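Local coordinates for protein acyl-coenzyme A oxidase 3 (Yarrowia lipolytica, PDB 5YS9) that oxidises acyl-CoA esters to (2E)-enoyl-CoA with FAD and molecular oxygen, releasing hydrogen peroxide in peroxisomal fatty acid beta-oxidation, at residues 109-114 with 315-319; 116-121 with 256-260; 309-313 with 411-416; 416-420 with 448-452. One frame throughout, in Å; residues are numbered along the deposited sequence.

Interaction 1: residues 109-114 with 315-319; sequences QLHGIV and FVSQR
The Phe315 ring overlaps three residues of 109-114. Its CE2 approaches OE1 of Gln109 at 3.7 Å, with the amide and ring planes 69° apart. CE1 of Phe315 meets the CD2 methyl of Leu110 at 3.9 Å. CD1 lies near the CD1 methyl of Ile113. Gln109 runs extended beyond CG, and its NE2 is hydrogen-bonded to Asp312, one turn before Phe315 on helix 300-330. Leu110 also packs on Leu58, Met59 and Leu62 of helix 49-63.

Ile113 fills the middle of the contact. Its CG1 sits beside the backbone N (chi1 -58°), which carries it to 3.5 Å from the carbonyl O of Phe315. The CG2 branch slides past CD of Arg319 at 3.8 Å. The CD1 methyl lies 3.9 Å from NE2 of Gln318, which is hydrogen-bonded to O of Phe315 at 3.2 Å. Arg319 reaches back, extended from CG to NE, and its NH1 makes a weak hydrogen bond, bent to 129°, to O of Ile113 at 3.0 Å. CG1 of Val114 lies over one face of that guanidinium. With an alanine at Ile113, the space between Phe315 and the Arg319 aliphatic chain would probably be left unfilled.

The contact joins helix 101-111 and the residues just after it to helix 300-330, linking the N-terminal and C-alpha1 regions. Phe315 and Ile113 give most of it. The single bond across is weak, and the polar ends of Gln109 and Arg319 have other partners, Asp312 and O of Ile644, so packing carries most of the contact.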
loop_
_atom_site.group_PDB
_atom_site.type_symbol
_atom_site.label_atom_id
_atom_site.label_comp_id
_atom_site.label_asym_id
_atom_site.label_seq_id
_atom_site.Cartn_x
_atom_site.Cartn_y
_atom_site.Cartn_z
ATOM N N GLN A 109 5.360 -22.537 3.475
ATOM C CA GLN A 109 5.378 -21.404 2.532
ATOM C C GLN A 109 4.154 -21.435 1.588
ATOM O O GLN A 109 3.536 -20.415 1.260
ATOM C CB GLN A 109 6.630 -21.462 1.651
ATOM C CG GLN A 109 7.966 -21.041 2.240
ATOM C CD GLN A 109 9.094 -21.158 1.189
ATOM O OE1 GLN A 109 9.352 -22.256 0.636
ATOM N NE2 GLN A 109 9.747 -20.040 0.894
ATOM N N LEU A 110 3.851 -22.621 1.105
ATOM C CA LEU A 110 2.628 -22.845 0.356
ATOM C C LEU A 110 1.368 -22.407 1.152
ATOM O O LEU A 110 0.464 -21.812 0.586
ATOM C CB LEU A 110 2.513 -24.315 -0.062
ATOM C CG LEU A 110 3.585 -24.802 -1.059
ATOM C CD1 LEU A 110 3.601 -26.314 -1.056
ATOM C CD2 LEU A 110 3.330 -24.249 -2.456
ATOM N N HIS A 111 1.341 -22.720 2.438
ATOM C CA HIS A 111 0.218 -22.418 3.297
ATOM C C HIS A 111 0.113 -20.921 3.524
ATOM O O HIS A 111 -0.986 -20.434 3.787
ATOM C CB HIS A 111 0.399 -23.117 4.653
ATOM C CG HIS A 111 -0.798 -23.039 5.549
ATOM N ND1 HIS A 111 -0.695 -22.900 6.915
ATOM C CD2 HIS A 111 -2.123 -23.075 5.274
ATOM C CE1 HIS A 111 -1.908 -22.893 7.442
ATOM N NE2 HIS A 111 -2.790 -22.985 6.465
ATOM N N GLY A 112 1.270 -20.235 3.460
ATOM C CA GLY A 112 1.382 -18.790 3.567
ATOM C C GLY A 112 0.805 -18.027 2.392
ATOM O O GLY A 112 0.613 -16.834 2.470
ATOM N N ILE A 113 0.537 -18.710 1.294
ATOM C CA ILE A 113 -0.197 -18.123 0.172
ATOM C C ILE A 113 -1.627 -17.700 0.559
ATOM O O ILE A 113 -2.138 -16.723 0.047
ATOM C CB ILE A 113 -0.267 -19.093 -1.015
ATOM C CG1 ILE A 113 1.158 -19.473 -1.454
ATOM C CG2 ILE A 113 -1.011 -18.475 -2.203
ATOM C CD1 ILE A 113 1.245 -20.639 -2.442
ATOM N N VAL A 114 -2.251 -18.421 1.469
ATOM C CA VAL A 114 -3.601 -18.080 1.951
ATOM C C VAL A 114 -3.799 -17.885 3.449
ATOM O O VAL A 114 -4.791 -17.297 3.863
ATOM C CB VAL A 114 -4.598 -19.110 1.478
ATOM C CG1 VAL A 114 -4.779 -18.955 -0.019
ATOM C CG2 VAL A 114 -4.160 -20.532 1.829
ATOM N N PHE A 315 5.723 -16.692 -4.027
ATOM C CA PHE A 315 4.576 -17.449 -3.638
ATOM C C PHE A 315 3.300 -16.633 -3.415
ATOM O O PHE A 315 2.228 -17.101 -3.769
ATOM C CB PHE A 315 4.899 -18.270 -2.388
ATOM C CG PHE A 315 5.694 -19.517 -2.674
ATOM C CD1 PHE A 315 5.199 -20.491 -3.554
ATOM C CD2 PHE A 315 6.939 -19.725 -2.080
ATOM C CE1 PHE A 315 5.920 -21.652 -3.795
ATOM C CE2 PHE A 315 7.682 -20.878 -2.333
ATOM C CZ PHE A 315 7.172 -21.839 -3.184
ATOM N N VAL A 316 3.408 -15.435 -2.835
ATOM C CA VAL A 316 2.261 -14.547 -2.678
ATOM C C VAL A 316 1.934 -13.821 -3.975
ATOM O O VAL A 316 0.784 -13.753 -4.347
ATOM C CB VAL A 316 2.430 -13.545 -1.503
ATOM C CG1 VAL A 316 1.238 -12.572 -1.379
ATOM C CG2 VAL A 316 2.534 -14.325 -0.226
ATOM N N SER A 317 2.927 -13.241 -4.625
ATOM C CA SER A 317 2.680 -12.439 -5.808
ATOM C C SER A 317 1.913 -13.158 -6.922
ATOM O O SER A 317 1.035 -12.551 -7.534
ATOM C CB SER A 317 3.988 -11.887 -6.384
ATOM O OG SER A 317 4.520 -10.907 -5.528
ATOM N N GLN A 318 2.274 -14.416 -7.182
ATOM C CA GLN A 318 1.671 -15.218 -8.239
ATOM C C GLN A 318 0.134 -15.338 -8.120
ATOM O O GLN A 318 -0.602 -15.474 -9.126
ATOM C CB GLN A 318 2.302 -16.614 -8.268
ATOM C CG GLN A 318 2.123 -17.397 -6.973
ATOM C CD GLN A 318 2.604 -18.844 -7.027
ATOM O OE1 GLN A 318 2.972 -19.357 -8.054
ATOM N NE2 GLN A 318 2.572 -19.494 -5.898
ATOM N N ARG A 319 -0.342 -15.299 -6.888
ATOM C CA ARG A 319 -1.765 -15.424 -6.607
ATOM C C ARG A 319 -2.483 -14.186 -7.147
ATOM O O ARG A 319 -3.450 -14.294 -7.900
ATOM C CB ARG A 319 -1.960 -15.568 -5.107
ATOM C CG ARG A 319 -3.363 -15.937 -4.640
ATOM C CD ARG A 319 -3.488 -15.766 -3.114
ATOM N NE ARG A 319 -4.852 -15.409 -2.719
ATOM C CZ ARG A 319 -5.225 -14.979 -1.518
ATOM N NH1 ARG A 319 -4.345 -14.809 -0.539
ATOM N NH2 ARG A 319 -6.511 -14.694 -1.320
#

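Interaction 2: residues 116-121 with 256-260; sequences MGTRIR and RDAID
Arg121, on helix 116-136, reaches over Ile259 to Ala258 and Asp260. Its CB faces CG1 of Ile259. CG lies near CA of Ile259 and OD1 of Asp260. CD comes close to O of Ala258, and a bend at chi3 (144°) turns the guanidinium over Asp260. NE of Arg121 stands 3.1 Å from OD1 of Asp260. The carboxylate sits over one guanidinium face, so this salt bridge is of charges alone. At the tip, NH1 of Arg121 makes a weak hydrogen bond to O of Ala258 at 3.4 Å. NH1 is also hydrogen-bonded to the hydroxyl of Tyr676 of the second subunit. NH2 is hydrogen-bonded to OG of Ser207, which also holds OD2 of Asp260.

At the other end of the contact, Arg256 lays one guanidinium face against CB of Met116. NH1 of Arg256 bonds weakly to O of Met116 at 3.0 Å. Between the arginines, CD1 of Ile259 packs on CB of Ile120. CB of Ala258 rests 4.0 Å from CA of Gly117, where a side chain would clash.

The N-terminal helical region meets the middle beta domain here, with the Ile259 side chain about 6 Å from FAD. Ser207 ties buried Arg121 and Asp260 together.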
loop_
_atom_site.group_PDB
_atom_site.type_symbol
_atom_site.label_atom_id
_atom_site.label_comp_id
_atom_site.label_asym_id
_atom_site.label_seq_id
_atom_site.Cartn_x
_atom_site.Cartn_y
_atom_site.Cartn_z
ATOM N N MET A 116 -1.352 -16.301 6.273
ATOM C CA MET A 116 -0.079 -15.812 6.774
ATOM C C MET A 116 -0.044 -15.720 8.307
ATOM O O MET A 116 0.990 -15.497 8.858
ATOM C CB MET A 116 0.230 -14.474 6.158
ATOM C CG MET A 116 0.260 -14.491 4.637
ATOM S SD MET A 116 0.855 -12.962 3.856
ATOM C CE MET A 116 -0.492 -12.757 2.691
ATOM N N GLY A 117 -1.176 -15.880 8.989
ATOM C CA GLY A 117 -1.219 -15.829 10.423
ATOM C C GLY A 117 -0.808 -17.139 11.050
ATOM O O GLY A 117 0.084 -17.179 11.883
ATOM N N THR A 118 -1.458 -18.220 10.659
ATOM C CA THR A 118 -1.217 -19.509 11.300
ATOM C C THR A 118 0.242 -19.941 11.165
ATOM O O THR A 118 0.901 -20.317 12.129
ATOM C CB THR A 118 -2.157 -20.569 10.732
ATOM O OG1 THR A 118 -3.495 -20.299 11.169
ATOM C CG2 THR A 118 -1.760 -21.964 11.234
ATOM N N ARG A 119 0.746 -19.860 9.949
ATOM C CA ARG A 119 2.156 -20.130 9.660
ATOM C C ARG A 119 3.107 -19.468 10.669
ATOM O O ARG A 119 4.043 -20.101 11.123
ATOM C CB ARG A 119 2.453 -19.634 8.241
ATOM C CG ARG A 119 3.886 -19.744 7.840
ATOM C CD ARG A 119 4.216 -19.033 6.556
ATOM N NE ARG A 119 5.629 -19.321 6.334
ATOM C CZ ARG A 119 6.399 -18.833 5.367
ATOM N NH1 ARG A 119 5.896 -18.022 4.463
ATOM N NH2 ARG A 119 7.707 -19.162 5.325
ATOM N N ILE A 120 2.866 -18.207 11.033
ATOM C CA ILE A 120 3.782 -17.492 11.916
ATOM C C ILE A 120 3.514 -17.853 13.341
ATOM O O ILE A 120 4.454 -17.982 14.125
ATOM C CB ILE A 120 3.715 -15.948 11.777
ATOM C CG1 ILE A 120 3.907 -15.540 10.329
ATOM C CG2 ILE A 120 4.806 -15.281 12.601
ATOM C CD1 ILE A 120 5.181 -16.109 9.726
ATOM N N ARG A 121 2.265 -18.068 13.697
ATOM C CA ARG A 121 1.974 -18.424 15.065
ATOM C C ARG A 121 2.640 -19.726 15.434
ATOM O O ARG A 121 3.112 -19.898 16.538
ATOM C CB ARG A 121 0.483 -18.459 15.358
ATOM C CG ARG A 121 0.202 -17.931 16.745
ATOM C CD ARG A 121 -1.201 -18.208 17.192
ATOM N NE ARG A 121 -1.241 -18.493 18.608
ATOM C CZ ARG A 121 -2.318 -18.346 19.349
ATOM N NH1 ARG A 121 -3.423 -17.911 18.805
ATOM N NH2 ARG A 121 -2.275 -18.633 20.624
ATOM N N ARG A 256 -2.437 -10.010 10.227
ATOM C CA ARG A 256 -1.902 -11.172 10.917
ATOM C C ARG A 256 -2.389 -11.272 12.342
ATOM O O ARG A 256 -1.636 -11.522 13.254
ATOM C CB ARG A 256 -0.380 -11.196 10.848
ATOM C CG ARG A 256 0.149 -11.636 9.499
ATOM C CD ARG A 256 1.635 -11.904 9.515
ATOM N NE ARG A 256 2.269 -11.539 8.260
ATOM C CZ ARG A 256 2.939 -12.371 7.478
ATOM N NH1 ARG A 256 3.081 -13.631 7.810
ATOM N NH2 ARG A 256 3.480 -11.933 6.363
ATOM N N ASP A 257 -3.677 -11.057 12.510
ATOM C CA ASP A 257 -4.288 -11.058 13.811
ATOM C C ASP A 257 -4.319 -12.423 14.482
ATOM O O ASP A 257 -4.534 -12.500 15.664
ATOM C CB ASP A 257 -5.662 -10.407 13.774
ATOM C CG ASP A 257 -5.615 -8.928 14.092
ATOM O OD1 ASP A 257 -4.830 -8.504 14.940
ATOM O OD2 ASP A 257 -6.373 -8.177 13.490
ATOM N N ALA A 258 -4.137 -13.495 13.724
ATOM C CA ALA A 258 -4.121 -14.826 14.324
ATOM C C ALA A 258 -2.958 -14.992 15.286
ATOM O O ALA A 258 -3.001 -15.890 16.139
ATOM C CB ALA A 258 -4.015 -15.893 13.260
ATOM N N ILE A 259 -1.895 -14.214 15.110
ATOM C CA ILE A 259 -0.709 -14.289 15.959
ATOM C C ILE A 259 -0.869 -13.469 17.221
ATOM O O ILE A 259 -1.239 -12.318 17.170
ATOM C CB ILE A 259 0.544 -13.751 15.254
ATOM C CG1 ILE A 259 0.753 -14.420 13.914
ATOM C CG2 ILE A 259 1.776 -13.927 16.123
ATOM C CD1 ILE A 259 1.564 -13.571 12.972
ATOM N N ASP A 260 -0.545 -14.074 18.348
ATOM C CA ASP A 260 -0.722 -13.449 19.671
ATOM C C ASP A 260 0.538 -12.738 20.187
ATOM O O ASP A 260 1.168 -13.161 21.147
ATOM C CB ASP A 260 -1.233 -14.487 20.706
ATOM C CG ASP A 260 -0.269 -15.650 20.918
ATOM O OD1 ASP A 260 0.283 -16.149 19.922
ATOM O OD2 ASP A 260 -0.111 -16.107 22.060
#

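Interaction 3: residues 309-313 with 411-416; sequences MIADS and LKAFTT
Two long helices of the C-alpha1 region, 300-330 and 391-428, run almost parallel here. The axes of the short segments are 8.7 Å apart and cross at 17°. Ile310 packs against Leu411 and Thr415. Its CD1 methyl touches CB of Leu411 at 3.6 Å, and its CG1 lies 3.7 Å from OG1 of Thr415. That hydroxyl is turned back to its own helix and gives a 2.6 Å hydrogen bond to O of Leu411. It reaches this oxygen from the face opposite to N of Thr415. The CG2 methyl of Thr415 meets CG2 of Ile310. If Ile310 were an alanine, the CD1 contact with Leu411 would probably be lost and a gap opened beside Thr415.

Met309 and Lys412 lie side by side, pointing the same way, with SD of Met309 3.7 Å from CE of Lys412. One turn on, the Ser313 hydroxyl lies near both O of Thr415 and O of Met309.

Helix 349-385 packs on Ile310, Ser313 and Thr415. The Thr415 hydroxyl is satisfied by O of Leu411, so it can lie against the apolar Ile310 without needing a partner there. NZ of Lys412 is hydrogen-bonded to carbonyl oxygens including that of Gln451, and to Asn458, which would probably stabilise a positive charge there.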
loop_
_atom_site.group_PDB
_atom_site.type_symbol
_atom_site.label_atom_id
_atom_site.label_comp_id
_atom_site.label_asym_id
_atom_site.label_seq_id
_atom_site.Cartn_x
_atom_site.Cartn_y
_atom_site.Cartn_z
ATOM N N MET A 309 12.396 -15.705 2.156
ATOM C CA MET A 309 11.558 -14.520 2.012
ATOM C C MET A 309 11.441 -14.024 0.569
ATOM O O MET A 309 10.407 -13.408 0.142
ATOM C CB MET A 309 12.101 -13.420 2.888
ATOM C CG MET A 309 12.201 -13.850 4.328
ATOM S SD MET A 309 12.271 -12.430 5.399
ATOM C CE MET A 309 10.557 -11.995 5.395
ATOM N N ILE A 310 12.509 -14.284 -0.170
ATOM C CA ILE A 310 12.552 -13.948 -1.577
ATOM C C ILE A 310 11.577 -14.859 -2.293
ATOM O O ILE A 310 10.808 -14.367 -3.085
ATOM C CB ILE A 310 13.966 -14.084 -2.174
ATOM C CG1 ILE A 310 14.889 -13.059 -1.531
ATOM C CG2 ILE A 310 13.944 -13.826 -3.674
ATOM C CD1 ILE A 310 16.333 -13.506 -1.539
ATOM N N ALA A 311 11.645 -16.164 -1.995
ATOM C CA ALA A 311 10.648 -17.137 -2.432
ATOM C C ALA A 311 9.195 -16.823 -1.975
ATOM O O ALA A 311 8.294 -16.902 -2.783
ATOM C CB ALA A 311 11.057 -18.544 -2.011
ATOM N N ASP A 312 8.977 -16.464 -0.710
ATOM C CA ASP A 312 7.653 -16.025 -0.225
ATOM C C ASP A 312 7.099 -14.906 -1.104
ATOM O O ASP A 312 5.897 -14.850 -1.328
ATOM C CB ASP A 312 7.692 -15.492 1.239
ATOM C CG ASP A 312 7.909 -16.583 2.288
ATOM O OD1 ASP A 312 7.763 -17.765 1.941
ATOM O OD2 ASP A 312 8.246 -16.270 3.477
ATOM N N SER A 313 7.961 -13.987 -1.551
ATOM C CA SER A 313 7.509 -12.881 -2.377
ATOM C C SER A 313 6.925 -13.437 -3.687
ATOM O O SER A 313 5.889 -12.929 -4.226
ATOM C CB SER A 313 8.616 -11.855 -2.630
ATOM O OG SER A 313 9.032 -11.229 -1.418
ATOM N N LEU A 411 18.045 -8.241 -2.124
ATOM C CA LEU A 411 17.004 -9.079 -2.678
ATOM C C LEU A 411 15.802 -9.233 -1.730
ATOM O O LEU A 411 14.666 -9.102 -2.165
ATOM C CB LEU A 411 17.564 -10.449 -3.004
ATOM C CG LEU A 411 17.942 -10.850 -4.441
ATOM C CD1 LEU A 411 18.023 -9.775 -5.463
ATOM C CD2 LEU A 411 19.265 -11.610 -4.424
ATOM N N LYS A 412 16.059 -9.525 -0.461
ATOM C CA LYS A 412 15.006 -9.525 0.551
ATOM C C LYS A 412 14.245 -8.187 0.554
ATOM O O LYS A 412 13.025 -8.192 0.476
ATOM C CB LYS A 412 15.544 -9.817 1.964
ATOM C CG LYS A 412 14.435 -9.957 2.991
ATOM C CD LYS A 412 14.081 -8.647 3.681
ATOM C CE LYS A 412 13.011 -8.875 4.720
ATOM N NZ LYS A 412 12.682 -7.617 5.435
ATOM N N ALA A 413 14.976 -7.067 0.628
ATOM C CA ALA A 413 14.347 -5.749 0.724
ATOM C C ALA A 413 13.418 -5.500 -0.434
ATOM O O ALA A 413 12.229 -5.279 -0.223
ATOM C CB ALA A 413 15.360 -4.630 0.814
ATOM N N PHE A 414 13.964 -5.610 -1.643
ATOM C CA PHE A 414 13.230 -5.249 -2.858
ATOM C C PHE A 414 12.136 -6.214 -3.304
ATOM O O PHE A 414 11.118 -5.770 -3.846
ATOM C CB PHE A 414 14.210 -4.900 -4.002
ATOM C CG PHE A 414 14.876 -3.564 -3.789
ATOM C CD1 PHE A 414 14.160 -2.394 -3.996
ATOM C CD2 PHE A 414 16.185 -3.473 -3.292
ATOM C CE1 PHE A 414 14.744 -1.151 -3.770
ATOM C CE2 PHE A 414 16.784 -2.238 -3.056
ATOM C CZ PHE A 414 16.060 -1.069 -3.282
ATOM N N THR A 415 12.336 -7.512 -3.080
ATOM C CA THR A 415 11.333 -8.485 -3.420
ATOM C C THR A 415 10.172 -8.391 -2.419
ATOM O O THR A 415 9.024 -8.610 -2.766
ATOM C CB THR A 415 11.867 -9.956 -3.571
ATOM O OG1 THR A 415 12.418 -10.467 -2.339
ATOM C CG2 THR A 415 12.877 -10.061 -4.673
ATOM N N THR A 416 10.448 -8.057 -1.169
ATOM C CA THR A 416 9.337 -7.854 -0.250
ATOM C C THR A 416 8.546 -6.602 -0.609
ATOM O O THR A 416 7.322 -6.693 -0.735
ATOM C CB THR A 416 9.724 -7.945 1.232
ATOM O OG1 THR A 416 10.733 -6.992 1.579
ATOM C CG2 THR A 416 10.200 -9.340 1.506
#

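Interaction 4: residues 416-420 with 448-452; sequences TWTCA and WVVQC. With FAD (flavin-adenine dinucleotide), chain C.
Segment 416-420 of helix 391-428 faces 448-452, whose last four residues have helical backbone angles without the regular bonds, with CA of Thr416 5.9 Å from CA of Cys452 and CA of Ala420 6.4 Å from CA of Val449. Trp448 is the main side chain between them. Its CG stands anti to the backbone N (chi1 180°), and this directs the indole at the helix. NE1 donates to O of Thr416 at 2.9 Å, almost straight at 167°, with the oxygen near the ring plane. The same carbonyl also accepts from N of Ala420, so the indole adds a second bond without displacing the helical one.

SG of Cys419 lies over the centre of the six-membered ring of Trp448, 3.6 Å from its centroid and 19° off the normal. This is a cysteine sulfur-aromatic contact. CB of Ala420 touches CD1 of Trp448.

The loop lies between helices 441-448 and 458-477, and its Val450 lines the FAD pocket. CG2 of Val450 lies 3.2 Å from the flavin methyl carbon C8M. Tyr435 of the second subunit packs on the same valine.

A second sulfur contact lies at the far end. SG of Cys452 reaches CD1 of Trp417 at 3.6 Å, oblique to the five-membered ring. SG of Cys452 also lies 3.8 Å from OG1 of Thr416. NE1 of Trp417 is hydrogen-bonded to Gln428 of the second subunit, a residue that also lines an FAD pocket.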
loop_
_atom_site.group_PDB
_atom_site.type_symbol
_atom_site.label_atom_id
_atom_site.label_comp_id
_atom_site.label_asym_id
_atom_site.label_seq_id
_atom_site.Cartn_x
_atom_site.Cartn_y
_atom_site.Cartn_z
ATOM N N THR A 416 10.448 -8.057 -1.169
ATOM C CA THR A 416 9.337 -7.854 -0.250
ATOM C C THR A 416 8.546 -6.602 -0.609
ATOM O O THR A 416 7.322 -6.693 -0.735
ATOM C CB THR A 416 9.724 -7.945 1.232
ATOM O OG1 THR A 416 10.733 -6.992 1.579
ATOM C CG2 THR A 416 10.200 -9.340 1.506
ATOM N N TRP A 417 9.218 -5.469 -0.816
ATOM C CA TRP A 417 8.527 -4.267 -1.293
ATOM C C TRP A 417 7.771 -4.476 -2.619
ATOM O O TRP A 417 6.643 -3.998 -2.783
ATOM C CB TRP A 417 9.484 -3.095 -1.489
ATOM C CG TRP A 417 9.809 -2.280 -0.297
ATOM C CD1 TRP A 417 8.975 -1.927 0.764
ATOM C CD2 TRP A 417 11.050 -1.665 -0.041
ATOM N NE1 TRP A 417 9.653 -1.141 1.653
ATOM C CE2 TRP A 417 10.923 -0.940 1.175
ATOM C CE3 TRP A 417 12.275 -1.640 -0.723
ATOM C CZ2 TRP A 417 11.979 -0.204 1.717
ATOM C CZ3 TRP A 417 13.327 -0.890 -0.174
ATOM C CH2 TRP A 417 13.165 -0.196 1.034
ATOM N N THR A 418 8.399 -5.171 -3.553
ATOM C CA THR A 418 7.787 -5.435 -4.819
ATOM C C THR A 418 6.511 -6.281 -4.671
ATOM O O THR A 418 5.512 -5.956 -5.301
ATOM C CB THR A 418 8.782 -6.076 -5.799
ATOM O OG1 THR A 418 9.768 -5.096 -6.145
ATOM C CG2 THR A 418 8.072 -6.479 -7.088
ATOM N N CYS A 419 6.544 -7.317 -3.821
ATOM C CA CYS A 419 5.373 -8.115 -3.560
ATOM C C CYS A 419 4.218 -7.230 -3.042
ATOM O O CYS A 419 3.078 -7.383 -3.473
ATOM C CB CYS A 419 5.666 -9.312 -2.603
ATOM S SG CYS A 419 4.185 -10.308 -2.170
ATOM N N ALA A 420 4.534 -6.311 -2.133
ATOM C CA ALA A 420 3.559 -5.345 -1.645
ATOM C C ALA A 420 2.999 -4.540 -2.789
ATOM O O ALA A 420 1.801 -4.385 -2.895
ATOM C CB ALA A 420 4.153 -4.440 -0.557
ATOM N N TRP A 448 0.846 -9.080 4.391
ATOM C CA TRP A 448 2.167 -9.108 3.774
ATOM C C TRP A 448 3.167 -8.103 4.313
ATOM O O TRP A 448 4.335 -8.387 4.430
ATOM C CB TRP A 448 2.096 -8.985 2.251
ATOM C CG TRP A 448 3.465 -9.007 1.631
ATOM C CD1 TRP A 448 4.173 -7.945 1.214
ATOM C CD2 TRP A 448 4.310 -10.138 1.474
ATOM N NE1 TRP A 448 5.391 -8.335 0.770
ATOM C CE2 TRP A 448 5.503 -9.686 0.916
ATOM C CE3 TRP A 448 4.159 -11.496 1.726
ATOM C CZ2 TRP A 448 6.538 -10.539 0.599
ATOM C CZ3 TRP A 448 5.185 -12.336 1.411
ATOM C CH2 TRP A 448 6.358 -11.861 0.862
ATOM N N VAL A 449 2.688 -6.916 4.595
ATOM C CA VAL A 449 3.489 -5.727 4.702
ATOM C C VAL A 449 4.554 -5.773 5.811
ATOM O O VAL A 449 5.583 -5.138 5.710
ATOM C CB VAL A 449 2.559 -4.501 4.709
ATOM C CG1 VAL A 449 2.625 -3.684 5.973
ATOM C CG2 VAL A 449 2.737 -3.680 3.457
ATOM N N VAL A 450 4.301 -6.537 6.856
ATOM C CA VAL A 450 5.244 -6.667 7.945
ATOM C C VAL A 450 6.578 -7.271 7.492
ATOM O O VAL A 450 7.589 -7.040 8.112
ATOM C CB VAL A 450 4.632 -7.431 9.143
ATOM C CG1 VAL A 450 4.154 -8.808 8.735
ATOM C CG2 VAL A 450 5.610 -7.507 10.290
ATOM N N GLN A 451 6.568 -8.005 6.391
ATOM C CA GLN A 451 7.752 -8.652 5.836
ATOM C C GLN A 451 8.829 -7.625 5.523
ATOM O O GLN A 451 10.000 -7.923 5.518
ATOM C CB GLN A 451 7.400 -9.379 4.543
ATOM C CG GLN A 451 6.497 -10.577 4.699
ATOM C CD GLN A 451 7.249 -11.877 4.671
ATOM O OE1 GLN A 451 7.711 -12.355 5.683
ATOM N NE2 GLN A 451 7.371 -12.453 3.506
ATOM N N CYS A 452 8.407 -6.431 5.167
ATOM C CA CYS A 452 9.297 -5.301 5.021
ATOM C C CYS A 452 9.932 -4.792 6.308
ATOM O O CYS A 452 10.962 -4.163 6.262
ATOM C CB CYS A 452 8.614 -4.174 4.265
ATOM S SG CYS A 452 7.894 -4.706 2.718
HETATM P PA FAD C . 13.650 0.484 14.298
HETATM O O1A FAD C . 13.699 1.403 15.457
HETATM O O2A FAD C . 14.786 -0.419 14.007
HETATM O O5B FAD C . 13.477 1.407 13.027
HETATM C C5B FAD C . 12.360 2.275 12.927
HETATM C C4B FAD C . 12.449 3.130 11.679
HETATM O O4B FAD C . 13.638 3.911 11.721
HETATM C C3B FAD C . 12.535 2.269 10.448
HETATM O O3B FAD C . 11.781 2.857 9.408
HETATM C C2B FAD C . 13.974 2.332 10.038
HETATM O O2B FAD C . 14.054 2.356 8.626
HETATM C C1B FAD C . 14.479 3.627 10.619
HETATM N N9A FAD C . 15.887 3.415 11.005
HETATM C C8A FAD C . 16.347 2.653 12.005
HETATM N N7A FAD C . 17.689 2.674 12.038
HETATM C C5A FAD C . 18.105 3.457 11.045
HETATM C C6A FAD C . 19.400 3.909 10.518
HETATM N N6A FAD C . 20.556 3.519 11.080
HETATM N N1A FAD C . 19.386 4.725 9.454
HETATM C C2A FAD C . 18.245 5.122 8.882
HETATM N N3A FAD C . 17.042 4.750 9.306
HETATM C C4A FAD C . 16.913 3.939 10.362
HETATM N N1 FAD C . 10.578 -9.521 17.109
HETATM C C2 FAD C . 10.932 -10.627 17.780
HETATM O O2 FAD C . 12.028 -10.668 18.332
HETATM N N3 FAD C . 10.159 -11.697 17.876
HETATM C C4 FAD C . 8.973 -11.747 17.313
HETATM O O4 FAD C . 8.280 -12.749 17.428
HETATM C C4X FAD C . 8.502 -10.583 16.563
HETATM N N5 FAD C . 7.311 -10.577 15.980
HETATM C C5X FAD C . 6.903 -9.496 15.313
HETATM C C6 FAD C . 5.659 -9.532 14.735
HETATM C C7 FAD C . 5.193 -8.449 14.043
HETATM C C7M FAD C . 3.834 -8.532 13.415
HETATM C C8 FAD C . 6.037 -7.242 13.920
HETATM C C8M FAD C . 5.552 -6.047 13.160
HETATM C C9 FAD C . 7.292 -7.204 14.492
HETATM C C9A FAD C . 7.758 -8.292 15.191
HETATM N N10 FAD C . 9.026 -8.283 15.782
HETATM C C10 FAD C . 9.402 -9.427 16.491
HETATM C "C1'" FAD C . 9.900 -7.113 15.723
HETATM C "C2'" FAD C . 10.592 -6.848 14.399
HETATM O "O2'" FAD C . 11.609 -7.822 14.235
HETATM C "C3'" FAD C . 11.190 -5.443 14.441
HETATM O "O3'" FAD C . 10.095 -4.546 14.479
HETATM C "C4'" FAD C . 12.093 -5.001 13.289
HETATM O "O4'" FAD C . 13.138 -5.927 13.023
HETATM C "C5'" FAD C . 12.794 -3.708 13.633
HETATM O "O5'" FAD C . 11.848 -2.670 13.757
HETATM P P FAD C . 11.877 -1.646 14.961
HETATM O O1P FAD C . 10.492 -1.548 15.468
HETATM O O2P FAD C . 12.990 -2.016 15.869
HETATM O O3P FAD C . 12.243 -0.280 14.247
#

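Interactions 3 and 4 are nearest, with centres about 8 Å apart. They share Thr416 and helix 391-428. Interactions 1 and 3 use successive parts of helix 300-330, with centres about 13 Å apart. Interaction 2 lies about 14 Å from interaction 1, on the next helix of the chain, and is nested inside the loop that interaction 1 closes. The segments of interactions 1 and 3 alternate along the chain, while interaction 4 comes last. Arg119 of 116-121 forms a salt bridge with Asp312 of 309-313, and Arg256 packs on Val450. Together the contacts join the N-terminal helices, the middle beta domain and the C-alpha1 helices. Interactions 2 and 4 also touch the second subunit, and interaction 4 reaches FAD.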